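Local coordinates for protein putative phosphomethylpyrimidine kinase (Bacteroides thetaiotaomicron, PDB 3MBH) that probably phosphorylates pyridoxal with ATP, as a member of the ribokinase clan, and binds pyridoxal in its pocket, at residues V7-V13 and G35-L41; K72-F78 and F98-Q104; H49-P53 and D265-G269. All blocks are in the same frame, centred on the assembly; numbering follows the deposited sequence. Where two conformers were deposited one is given.

Contact 1. Residues V7-V13 and G35-L41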
# COMPACT_ATOMS: atom_id res chain seq x y z
N VAL A 7 -21.10 2.18 6.31
CA VAL A 7 -20.28 3.38 6.50
C VAL A 7 -20.92 4.28 7.56
O VAL A 7 -22.01 4.77 7.36
CB VAL A 7 -20.17 4.23 5.20
CG1 VAL A 7 -19.45 5.59 5.49
CG2 VAL A 7 -19.44 3.44 4.10
N LYS A 8 -20.22 4.53 8.67
CA LYS A 8 -20.78 5.36 9.75
C LYS A 8 -20.79 6.85 9.36
O LYS A 8 -19.98 7.29 8.54
CB LYS A 8 -20.00 5.13 11.07
CG LYS A 8 -19.83 3.62 11.48
CD LYS A 8 -21.08 2.80 11.24
CE LYS A 8 -20.98 1.31 11.72
NZ LYS A 8 -20.31 0.35 10.75
N LYS A 9 -21.73 7.60 9.94
CA LYS A 9 -21.93 9.01 9.63
C LYS A 9 -21.61 9.89 10.85
O LYS A 9 -22.02 9.62 12.00
CB LYS A 9 -23.37 9.30 9.19
CG LYS A 9 -23.95 8.48 8.05
CD LYS A 9 -25.34 9.05 7.65
CE LYS A 9 -26.39 8.02 7.54
NZ LYS A 9 -26.29 7.12 6.33
N ILE A 10 -20.89 10.96 10.58
CA ILE A 10 -20.54 11.96 11.58
C ILE A 10 -21.14 13.29 11.24
O ILE A 10 -20.85 13.84 10.16
CB ILE A 10 -19.01 12.09 11.66
CG1 ILE A 10 -18.39 10.72 11.97
CG2 ILE A 10 -18.63 13.13 12.72
CD1 ILE A 10 -16.86 10.67 11.87
N ALA A 11 -21.95 13.86 12.12
CA ALA A 11 -22.44 15.21 11.90
C ALA A 11 -21.30 16.16 12.38
O ALA A 11 -20.89 16.10 13.54
CB ALA A 11 -23.77 15.46 12.68
N ALA A 12 -20.83 17.04 11.48
CA ALA A 12 -19.72 17.93 11.71
C ALA A 12 -20.22 19.37 11.84
O ALA A 12 -20.63 19.99 10.85
CB ALA A 12 -18.66 17.79 10.59
N VAL A 13 -20.22 19.86 13.07
CA VAL A 13 -20.73 21.20 13.42
C VAL A 13 -19.52 22.18 13.53
O VAL A 13 -18.97 22.39 14.60
CB VAL A 13 -21.60 21.17 14.73
CG1 VAL A 13 -22.32 22.53 14.89
CG2 VAL A 13 -22.59 19.94 14.71
N GLY A 35 -12.67 6.62 6.65
CA GLY A 35 -13.76 5.70 6.36
C GLY A 35 -15.13 6.13 6.78
O GLY A 35 -16.05 5.33 6.72
N PHE A 36 -15.29 7.40 7.16
CA PHE A 36 -16.55 7.90 7.71
C PHE A 36 -17.13 8.90 6.77
O PHE A 36 -16.37 9.63 6.13
CB PHE A 36 -16.33 8.52 9.08
CG PHE A 36 -15.71 7.55 10.03
CD1 PHE A 36 -16.48 6.53 10.56
CD2 PHE A 36 -14.36 7.60 10.33
CE1 PHE A 36 -15.91 5.58 11.39
CE2 PHE A 36 -13.79 6.67 11.13
CZ PHE A 36 -14.56 5.66 11.68
N GLN A 37 -18.46 8.91 6.62
CA GLN A 37 -19.13 9.99 5.90
C GLN A 37 -19.33 11.18 6.86
O GLN A 37 -19.82 11.00 7.96
CB GLN A 37 -20.49 9.54 5.36
CG GLN A 37 -21.19 10.69 4.65
CD GLN A 37 -22.55 10.28 4.06
OE1 GLN A 37 -23.05 9.23 4.33
NE2 GLN A 37 -23.10 11.13 3.20
N VAL A 38 -18.91 12.37 6.44
CA VAL A 38 -19.03 13.58 7.20
C VAL A 38 -20.19 14.38 6.60
O VAL A 38 -20.24 14.64 5.38
CB VAL A 38 -17.78 14.41 7.11
CG1 VAL A 38 -17.95 15.74 7.80
CG2 VAL A 38 -16.58 13.61 7.65
N CYS A 39 -21.12 14.73 7.47
CA CYS A 39 -22.34 15.45 7.13
C CYS A 39 -22.25 16.81 7.81
O CYS A 39 -22.52 16.94 9.02
CB CYS A 39 -23.55 14.70 7.60
SG CYS A 39 -23.82 13.16 6.79
N PRO A 40 -21.91 17.84 7.04
CA PRO A 40 -21.71 19.16 7.63
C PRO A 40 -23.00 19.87 8.08
O PRO A 40 -24.00 19.90 7.31
CB PRO A 40 -21.05 19.98 6.51
CG PRO A 40 -21.44 19.25 5.24
CD PRO A 40 -21.61 17.80 5.60
N LEU A 41 -22.95 20.40 9.31
CA LEU A 41 -23.89 21.38 9.84
C LEU A 41 -23.07 22.66 10.01
O LEU A 41 -22.49 22.88 11.05
CB LEU A 41 -24.45 20.96 11.19
CG LEU A 41 -25.55 21.86 11.77
CD1 LEU A 41 -26.72 21.97 10.78
CD2 LEU A 41 -26.00 21.31 13.14
O HOH W 1 -22.78 6.72 4.58
O HOH W 2 -17.62 3.76 8.62
O HOH W 3 -25.58 8.68 3.60
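Ala12 CB touches Val38 CG1 at 3.5 Å, and two residues back Ile10 CD1 rests 3.6 Å from Phe36 CB, on the face of the sheet that helix 24-33 covers. The two strands run parallel as neighbours and, with that helix, form a beta-alpha-beta unit of the ribokinase-type fold. With Ile10 CG1 anti to the carbonyl carbon (chi1 -57°) and the chain extended beyond it, CD1 reaches Phe36 CB and CG; Lys8 CB lies at the edge of the Phe36 ring.

Backbone bonds alternate along the pair: Ile10 N gives to Gln37 O at 2.8 Å, Ile10 O takes Cys39 N at 2.8 Å, and Ala12 repeats the pattern with Cys39 O and Leu41 N. Lys9 and Ala11 bond instead to strand 80-83 and to Asp79 just before it, so strand 9-17 is an inner one.

Lys9, Gln37 and Cys39 point to the other face, where Arg21 and Gly18 of a neighbouring subunit pack on Gln37 and Cys39. Towards the polar edge Lys9 and Gln37 run side by side, with Lys9 CG 3.9 Å from Gln37 OE1. One water accepts from Lys9 NZ at 3.2 Å and donates to Gln37 OE1 at 2.7 Å.

Contact 2. Residues K72-F78 and F98-Q104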
# COMPACT_ATOMS: atom_id res chain seq x y z
N LYS A 72 -34.29 15.71 10.58
CA LYS A 72 -35.29 14.96 11.31
C LYS A 72 -36.30 14.36 10.36
O LYS A 72 -36.64 13.21 10.55
CB LYS A 72 -36.02 15.82 12.34
CG LYS A 72 -35.14 16.27 13.51
CD LYS A 72 -35.97 16.78 14.71
CE LYS A 72 -35.04 17.34 15.76
NZ LYS A 72 -35.76 17.93 16.86
N LYS A 73 -36.75 15.11 9.34
CA LYS A 73 -37.70 14.56 8.36
C LYS A 73 -37.09 13.42 7.59
O LYS A 73 -37.80 12.49 7.27
CB LYS A 73 -38.17 15.55 7.31
CG LYS A 73 -38.88 16.74 7.82
CD LYS A 73 -39.11 17.72 6.67
CE LYS A 73 -39.94 18.91 7.11
NZ LYS A 73 -39.93 19.97 6.06
N LEU A 74 -35.81 13.50 7.27
CA LEU A 74 -35.11 12.42 6.55
C LEU A 74 -34.88 11.20 7.42
O LEU A 74 -34.47 10.16 6.89
CB LEU A 74 -33.74 12.87 6.05
CG LEU A 74 -33.71 13.84 4.86
CD1 LEU A 74 -32.31 14.34 4.68
CD2 LEU A 74 -34.23 13.14 3.62
N GLU A 75 -35.14 11.31 8.71
CA GLU A 75 -34.82 10.27 9.68
C GLU A 75 -33.32 9.87 9.68
O GLU A 75 -32.98 8.71 9.89
CB GLU A 75 -35.77 9.08 9.49
CG GLU A 75 -37.24 9.49 9.70
CD GLU A 75 -38.23 8.33 9.63
OE1 GLU A 75 -38.27 7.62 8.60
OE2 GLU A 75 -38.99 8.14 10.60
N VAL A 76 -32.43 10.84 9.48
CA VAL A 76 -31.00 10.56 9.45
C VAL A 76 -30.52 10.24 10.85
O VAL A 76 -30.94 10.86 11.82
CB VAL A 76 -30.16 11.67 8.74
CG1 VAL A 76 -30.40 12.96 9.36
CG2 VAL A 76 -28.66 11.36 8.84
N GLN A 77 -29.65 9.26 10.94
CA GLN A 77 -29.05 8.87 12.19
C GLN A 77 -27.53 9.06 12.14
O GLN A 77 -26.88 8.65 11.18
CB GLN A 77 -29.37 7.42 12.49
CG GLN A 77 -30.85 7.10 12.63
CD GLN A 77 -31.33 7.27 14.05
OE1 GLN A 77 -32.08 6.44 14.56
NE2 GLN A 77 -30.87 8.34 14.71
N PHE A 78 -26.98 9.66 13.19
CA PHE A 78 -25.54 9.85 13.26
C PHE A 78 -24.88 8.93 14.25
O PHE A 78 -25.37 8.74 15.34
CB PHE A 78 -25.20 11.31 13.56
CG PHE A 78 -25.73 12.26 12.52
CD1 PHE A 78 -25.20 12.26 11.25
CD2 PHE A 78 -26.77 13.12 12.81
CE1 PHE A 78 -25.72 13.12 10.30
CE2 PHE A 78 -27.26 14.01 11.86
CZ PHE A 78 -26.75 14.02 10.62
N PHE A 98 -29.50 19.72 19.50
CA PHE A 98 -29.19 18.82 18.42
C PHE A 98 -28.61 17.53 18.96
O PHE A 98 -29.10 16.45 18.62
CB PHE A 98 -28.23 19.49 17.44
CG PHE A 98 -27.73 18.59 16.36
CD1 PHE A 98 -28.60 17.97 15.50
CD2 PHE A 98 -26.37 18.33 16.23
CE1 PHE A 98 -28.13 17.13 14.49
CE2 PHE A 98 -25.89 17.49 15.22
CZ PHE A 98 -26.78 16.87 14.35
N ILE A 99 -27.63 17.65 19.86
CA ILE A 99 -27.02 16.51 20.52
C ILE A 99 -28.08 15.73 21.32
O ILE A 99 -28.14 14.50 21.23
CB ILE A 99 -25.88 16.94 21.45
CG1 ILE A 99 -24.74 17.49 20.61
CG2 ILE A 99 -25.41 15.75 22.32
CD1 ILE A 99 -23.74 18.33 21.38
N LYS A 100 -28.93 16.45 22.04
CA LYS A 100 -29.98 15.78 22.82
C LYS A 100 -30.87 14.94 21.91
O LYS A 100 -31.18 13.79 22.22
CB LYS A 100 -30.82 16.77 23.59
CG LYS A 100 -31.86 16.12 24.56
CD LYS A 100 -32.79 17.17 25.16
CE LYS A 100 -33.33 18.14 24.12
NZ LYS A 100 -34.60 18.83 24.57
N ASP A 101 -31.28 15.51 20.79
CA ASP A 101 -32.22 14.85 19.90
C ASP A 101 -31.60 13.78 18.99
O ASP A 101 -32.32 12.91 18.49
CB ASP A 101 -32.91 15.89 19.02
CG ASP A 101 -33.82 16.83 19.82
OD1 ASP A 101 -34.14 16.57 20.99
OD2 ASP A 101 -34.19 17.88 19.27
N PHE A 102 -30.30 13.86 18.74
CA PHE A 102 -29.72 12.94 17.77
C PHE A 102 -28.78 11.93 18.38
O PHE A 102 -28.20 11.08 17.69
CB PHE A 102 -29.01 13.71 16.64
CG PHE A 102 -29.95 14.21 15.58
CD1 PHE A 102 -30.72 15.33 15.79
CD2 PHE A 102 -30.09 13.55 14.38
CE1 PHE A 102 -31.59 15.80 14.79
CE2 PHE A 102 -30.96 14.01 13.39
CZ PHE A 102 -31.69 15.15 13.60
N ARG A 103 -28.56 12.03 19.68
CA ARG A 103 -27.60 11.10 20.24
C ARG A 103 -28.27 9.74 20.32
O ARG A 103 -29.49 9.62 20.31
CB ARG A 103 -27.05 11.54 21.58
CG ARG A 103 -28.04 11.53 22.68
CD ARG A 103 -27.46 12.33 23.88
NE ARG A 103 -26.17 11.79 24.25
CZ ARG A 103 -25.15 12.46 24.78
NH1 ARG A 103 -25.25 13.76 25.05
NH2 ARG A 103 -24.02 11.81 25.03
N GLN A 104 -27.45 8.71 20.29
CA GLN A 104 -27.95 7.35 20.44
C GLN A 104 -27.19 6.77 21.61
O GLN A 104 -26.26 7.40 22.12
CB GLN A 104 -27.74 6.56 19.14
CG GLN A 104 -28.63 7.09 18.03
CD GLN A 104 -28.38 6.45 16.68
OE1 GLN A 104 -27.52 6.88 15.90
NE2 GLN A 104 -29.19 5.45 16.36
O HOH W 4 -28.77 10.08 15.27
O HOH W 5 -25.29 10.59 17.32
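Lys72 passes obliquely along Phe102 to Asp101 from the last turn of helix 64-73. At its CB the chain sets out with CG anti to the carbonyl carbon (chi1 -68°), and this turn brings CG to 3.6 Å from Phe102 CZ. From there the chain is extended: CE comes to 3.9 Å from Phe102 CE1, and NZ makes a salt bridge with Asp101 OD2 at 2.9 Å, meeting that oxygen from above the carboxylate plane. The aliphatic part thus packs against the ring while the charge ends on the exposed side of helix 91-102.

Phe102 is held from several directions. Val76 O lies at the edge of its ring, Phe98 CE1 sits over one face near the rim, and Phe78 CD2 comes to 3.7 Å from Phe102 CD2 with the two ring planes 40° apart. Phe78 CE2 in turn approaches the edge of the Phe98 ring, 3.8 Å from Phe98 CZ. Trp71 adds an edge-to-face partner for Phe78.

Beyond the rings, water joins the backbones. One molecule accepts from Phe78 N and donates to Phe102 O at 2.7 Å; another donates to both Phe78 O and Phe102 O, so that two waters serve the Phe102 carbonyl at the helix end. The chain leaves helix 64-73 through a Schellman motif at Glu75. The end of helix 91-102 and the loop after helix 64-73 pack through Phe98 and Phe78 on Ala11 of strand 9-17, against the parallel part of the mixed sheet, as in the alpha/beta core of the ribokinase clan.

Contact 3. Residues H49-P53 and D265-G269. With PXL (3-hydroxy-5-(hydroxymethyl)-2-methylisonicotinaldehyde), chain G.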
# COMPACT_ATOMS: atom_id res chain seq x y z
N HIS A 49 -9.54 31.58 7.68
CA HIS A 49 -9.64 31.56 9.14
C HIS A 49 -9.36 32.94 9.74
O HIS A 49 -8.86 33.86 9.06
CB HIS A 49 -8.77 30.44 9.78
CG HIS A 49 -7.29 30.60 9.55
ND1 HIS A 49 -6.58 31.70 9.97
CD2 HIS A 49 -6.41 29.80 8.92
CE1 HIS A 49 -5.32 31.55 9.62
NE2 HIS A 49 -5.19 30.41 8.97
N THR A 50 -9.72 33.09 11.02
CA THR A 50 -9.64 34.40 11.71
C THR A 50 -8.26 34.77 12.28
O THR A 50 -8.13 35.79 12.97
CB THR A 50 -10.70 34.46 12.82
OG1 THR A 50 -10.42 33.47 13.81
CG2 THR A 50 -12.10 34.25 12.25
N GLN A 51 -7.23 33.98 12.01
CA GLN A 51 -5.86 34.36 12.36
C GLN A 51 -5.12 35.06 11.20
O GLN A 51 -3.99 35.48 11.31
CB GLN A 51 -5.09 33.17 12.89
CG GLN A 51 -5.75 32.52 14.14
CD GLN A 51 -4.89 31.46 14.79
OE1 GLN A 51 -3.76 31.76 15.21
NE2 GLN A 51 -5.42 30.23 14.96
N TYR A 52 -5.77 35.18 10.05
CA TYR A 52 -5.34 36.14 9.06
C TYR A 52 -5.76 37.57 9.50
O TYR A 52 -6.67 37.76 10.34
CB TYR A 52 -5.95 35.79 7.68
CG TYR A 52 -5.24 34.67 6.91
CD1 TYR A 52 -4.07 34.91 6.23
CD2 TYR A 52 -5.76 33.39 6.87
CE1 TYR A 52 -3.43 33.92 5.51
CE2 TYR A 52 -5.12 32.38 6.18
CZ TYR A 52 -3.97 32.65 5.49
OH TYR A 52 -3.37 31.66 4.81
N PRO A 53 -5.13 38.60 8.92
CA PRO A 53 -5.52 39.94 9.37
C PRO A 53 -7.01 40.27 9.14
O PRO A 53 -7.60 41.00 9.92
CB PRO A 53 -4.61 40.87 8.57
CG PRO A 53 -3.53 39.98 7.98
CD PRO A 53 -4.02 38.59 7.96
N ASP A 265 4.20 29.96 4.44
CA ASP A 265 3.32 30.77 5.27
C ASP A 265 2.55 29.86 6.18
O ASP A 265 1.54 29.27 5.76
CB ASP A 265 2.36 31.56 4.38
CG ASP A 265 1.45 32.46 5.15
OD1 ASP A 265 1.48 32.51 6.40
OD2 ASP A 265 0.64 33.14 4.48
N ASN A 266 3.03 29.74 7.41
CA ASN A 266 2.46 28.85 8.41
C ASN A 266 1.00 29.10 8.67
O ASN A 266 0.32 28.23 9.19
CB ASN A 266 3.20 28.93 9.73
CG ASN A 266 4.61 28.42 9.67
OD1 ASN A 266 5.08 27.86 8.68
ND2 ASN A 266 5.32 28.61 10.78
N ARG A 267 0.47 30.25 8.28
CA ARG A 267 -0.96 30.46 8.44
C ARG A 267 -1.78 29.52 7.52
O ARG A 267 -2.97 29.31 7.75
CB ARG A 267 -1.35 31.91 8.20
CG ARG A 267 -0.71 32.89 9.22
CD ARG A 267 -0.86 34.35 8.76
NE ARG A 267 -0.35 34.56 7.43
CZ ARG A 267 -0.41 35.72 6.77
NH1 ARG A 267 -0.98 36.79 7.30
NH2 ARG A 267 0.06 35.79 5.53
N GLU A 268 -1.15 28.95 6.50
CA GLU A 268 -1.88 28.04 5.57
C GLU A 268 -2.13 26.70 6.22
O GLU A 268 -2.91 25.89 5.69
CB GLU A 268 -1.15 27.92 4.23
CG GLU A 268 -1.23 29.21 3.44
CD GLU A 268 -0.53 29.18 2.12
OE1 GLU A 268 -0.21 28.08 1.64
OE2 GLU A 268 -0.30 30.27 1.54
N GLY A 269 -1.47 26.43 7.36
CA GLY A 269 -1.67 25.18 8.07
C GLY A 269 -0.64 24.11 7.77
O GLY A 269 0.30 24.31 6.97
OP4 PXL G . -10.60 25.43 15.02
C5A PXL G . -9.80 26.56 14.68
C5 PXL G . -10.64 27.51 13.81
C6 PXL G . -11.80 27.17 13.15
N1 PXL G . -12.49 28.06 12.43
C2 PXL G . -12.14 29.35 12.22
C3 PXL G . -10.91 29.82 12.86
C4 PXL G . -10.16 28.86 13.70
C4A PXL G . -8.89 29.15 14.36
O4A PXL G . -8.39 30.15 13.96
O3 PXL G . -10.46 31.08 12.79
C2A PXL G . -13.06 30.16 11.32
O HOH W 6 -2.09 37.26 10.52
O HOH W 7 -1.55 32.48 3.08
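His49 and Tyr52 meet Arg267 in a loop-to-loop contact at the edge of the pyridoxal pocket of this ribokinase-type fold, a type I turn (His49 to Tyr52) facing a short 3-10 segment; His49, Thr50 and Gln51 are part of that pocket. His49 NE2 donates to Arg267 O at 2.8 Å, almost straight (173°), in the ring plane and on a lone pair of the carbonyl. With His49 ND1 accepting from Gln51 N, both ring nitrogens are engaged and the rotation of the imidazole is fixed.

Arg267 lies over Tyr52: its CB makes a CH-pi contact with the ring face, while Tyr52 CE1 sits over the centre of the guanidinium, 3.7 Å from Arg267 NE, with the planes 45° apart. The guanidinium grips Asp265 side-on, NE to OD1 and NH2 to OD2, each at 2.9 Å; OD1 also takes Arg267 N, an Asx turn. Trimming Arg267 to an alanine would probably leave the Asp265 carboxylate without its ion partner and open a gap beside Tyr52 CE1 and CD1.

A water ties Tyr52 OH to Asp265 OD2 and Glu268 OE2. Mid-turn, Thr50 N donates to pyridoxal O3 at 2.8 Å, and Gln51 NE2 to pyridoxal O4A at 3.1 Å.

Contacts 1 and 2 are direct neighbours, their centres 12 Å apart: Cys39 of contact 1 lies against Phe78, and the aromatics of contact 2 cover part of the sheet face turned away from helix 24-33. Contact 1 is the most buried and relies on backbone bonds between strands; contact 2 passes from a buried aromatic cluster to an exposed ion pair. Contact 3 stands apart, its nearest atoms about 14 Å from contact 1 and about 22 Å from contact 2. It joins loops far apart in sequence through a histidine-to-backbone bond and an arginine against a tyrosine ring, and it alone holds residues that touch pyridoxal. All three have neighbours on a second subunit.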